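Local atomic coordinates of ribosomal RNA small subunit methyltransferase Nep1 (Archaeoglobus fulgidus, PDB entry 3O7B), a protein that probably methylates N1 of a specific pseudouridine in the small-subunit ribosomal RNA during ribosome biogenesis, using S-adenosyl-L-methionine as methyl donor. Residues D162-G166 against R167-L171. Residues are numbered along the deposited sequence; the frame is centred on the assembly and turned at random.
Sequences DIVRG and RDVLL
Val-164 O is gripped twice. A water lies 2.5 Å from Val-164 O and also bonds to Arg-167 O, so it bridges two carbonyls that cannot bond to each other. Arg-167 N gives Val-164 O a weak, longer bond of 3.3 Å. The Arg-167 N bond closes a type II beta turn from Val-164 to Arg-167. Gly-166 sits at its third position with a positive phi of 76°, the usual place for glycine in this turn. The side chain of Arg-167 reaches back to the end of helix 160-163. Its CG lies beside the backbone N, anti to the carbonyl carbon (chi1 -68°), and the chain then runs extended to NE. This carries Arg-167 NH1 to 2.9 Å from Ile-163 O. The carbonyl meets the edge of the guanidinium almost in its plane, though the bond is bent, with 139° at the hydrogen. The turn joins helix 160-163 to strand 168-172, an inner parallel strand of the methyltransferase sheet in this SPOUT protein. Strand 189-194 lies on one side of it and strand 212-215 on the other. Arg-167 NH2 forms a salt bridge with Glu-106, and NE bonds to Gly-27 O. A leucine here would probably leave Glu-106 without its charged mate and Ile-163 O without this donor. Val-169 CG2 packs on the isopropyl group of Val-164, coming closest to Val-164 CB at 3.6 Å. Val-169 also touches Cys-192 and Phe-212, and its side chain is about 11 Å from the bound S-adenosylhomocysteine.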
loop_
_atom_site.group_PDB
_atom_site.type_symbol
_atom_site.label_atom_id
_atom_site.label_comp_id
_atom_site.label_asym_id
_atom_site.label_seq_id
_atom_site.Cartn_x
_atom_site.Cartn_y
_atom_site.Cartn_z
ATOM N N ASP A 162 3.722 18.599 -20.727
ATOM C CA ASP A 162 5.152 18.653 -20.900
ATOM C C ASP A 162 5.864 17.387 -20.438
ATOM O O ASP A 162 6.875 17.004 -21.000
ATOM C CB ASP A 162 5.671 19.911 -20.194
ATOM C CG ASP A 162 4.924 21.157 -20.652
ATOM O OD1 ASP A 162 4.960 21.435 -21.875
ATOM O OD2 ASP A 162 4.267 21.830 -19.837
ATOM N N ILE A 163 5.318 16.707 -19.432
ATOM C CA ILE A 163 6.019 15.516 -18.947
ATOM C C ILE A 163 5.757 14.265 -19.794
ATOM O O ILE A 163 6.485 13.277 -19.709
ATOM C CB ILE A 163 5.771 15.254 -17.445
ATOM C CG1 ILE A 163 4.279 15.075 -17.158
ATOM C CG2 ILE A 163 6.385 16.392 -16.611
ATOM C CD1 ILE A 163 3.993 14.504 -15.769
ATOM N N VAL A 164 4.728 14.328 -20.640
ATOM C CA VAL A 164 4.448 13.240 -21.573
ATOM C C VAL A 164 5.023 13.474 -22.981
ATOM O O VAL A 164 4.863 12.629 -23.866
ATOM C CB VAL A 164 2.931 12.924 -21.651
ATOM C CG1 VAL A 164 2.401 12.500 -20.292
ATOM C CG2 VAL A 164 2.127 14.119 -22.199
ATOM N N ARG A 165 5.699 14.611 -23.183
ATOM C CA ARG A 165 6.460 14.851 -24.423
ATOM C C ARG A 165 7.448 13.730 -24.691
ATOM O O ARG A 165 8.197 13.335 -23.796
ATOM C CB ARG A 165 7.295 16.136 -24.319
ATOM C CG ARG A 165 6.625 17.402 -24.729
ATOM C CD ARG A 165 7.582 18.608 -24.573
ATOM N NE ARG A 165 8.494 18.783 -25.705
ATOM C CZ ARG A 165 9.821 18.907 -25.636
ATOM N NH1 ARG A 165 10.455 18.877 -24.470
ATOM N NH2 ARG A 165 10.519 19.067 -26.754
ATOM N N GLY A 166 7.472 13.228 -25.921
ATOM C CA GLY A 166 8.468 12.243 -26.345
ATOM C C GLY A 166 8.245 10.823 -25.864
ATOM O O GLY A 166 9.092 9.953 -26.054
ATOM N N ARG A 167 7.078 10.586 -25.265
ATOM C CA ARG A 167 6.740 9.267 -24.760
ATOM C C ARG A 167 5.368 8.881 -25.295
ATOM O O ARG A 167 4.517 9.741 -25.431
ATOM C CB ARG A 167 6.718 9.290 -23.228
ATOM C CG ARG A 167 8.084 9.496 -22.590
ATOM C CD ARG A 167 7.938 9.947 -21.140
ATOM N NE ARG A 167 9.253 9.951 -20.499
ATOM C CZ ARG A 167 9.648 10.803 -19.560
ATOM N NH1 ARG A 167 8.853 11.758 -19.116
ATOM N NH2 ARG A 167 10.877 10.691 -19.069
ATOM N N ASP A 168 5.164 7.591 -25.553
ATOM C CA ASP A 168 3.852 7.039 -25.957
ATOM C C ASP A 168 2.945 6.961 -24.723
ATOM O O ASP A 168 3.205 6.151 -23.816
ATOM C CB ASP A 168 4.026 5.617 -26.507
ATOM C CG ASP A 168 4.680 5.575 -27.878
ATOM O OD1 ASP A 168 4.463 6.509 -28.672
ATOM O OD2 ASP A 168 5.390 4.576 -28.154
ATOM N N VAL A 169 1.898 7.771 -24.678
ATOM C CA VAL A 169 1.009 7.807 -23.526
ATOM C C VAL A 169 0.065 6.624 -23.524
ATOM O O VAL A 169 -0.679 6.397 -24.510
ATOM C CB VAL A 169 0.198 9.119 -23.428
ATOM C CG1 VAL A 169 -0.788 9.059 -22.265
ATOM C CG2 VAL A 169 1.135 10.303 -23.267
ATOM N N LEU A 170 0.070 5.868 -22.426
ATOM C CA LEU A 170 -0.851 4.753 -22.223
ATOM C C LEU A 170 -1.730 5.111 -21.047
ATOM O O LEU A 170 -1.235 5.203 -19.912
ATOM C CB LEU A 170 -0.063 3.469 -21.962
ATOM C CG LEU A 170 1.025 3.093 -22.956
ATOM C CD1 LEU A 170 1.776 1.859 -22.463
ATOM C CD2 LEU A 170 0.423 2.828 -24.359
ATOM N N LEU A 171 -3.002 5.400 -21.296
ATOM C CA LEU A 171 -3.935 5.791 -20.252
ATOM C C LEU A 171 -4.742 4.570 -19.855
ATOM O O LEU A 171 -5.467 3.989 -20.668
ATOM C CB LEU A 171 -4.885 6.903 -20.721
ATOM C CG LEU A 171 -5.917 7.359 -19.701
ATOM C CD1 LEU A 171 -5.232 7.995 -18.471
ATOM C CD2 LEU A 171 -6.921 8.334 -20.316
HETATM O O HOH W 1 3.382 12.020 -25.728
#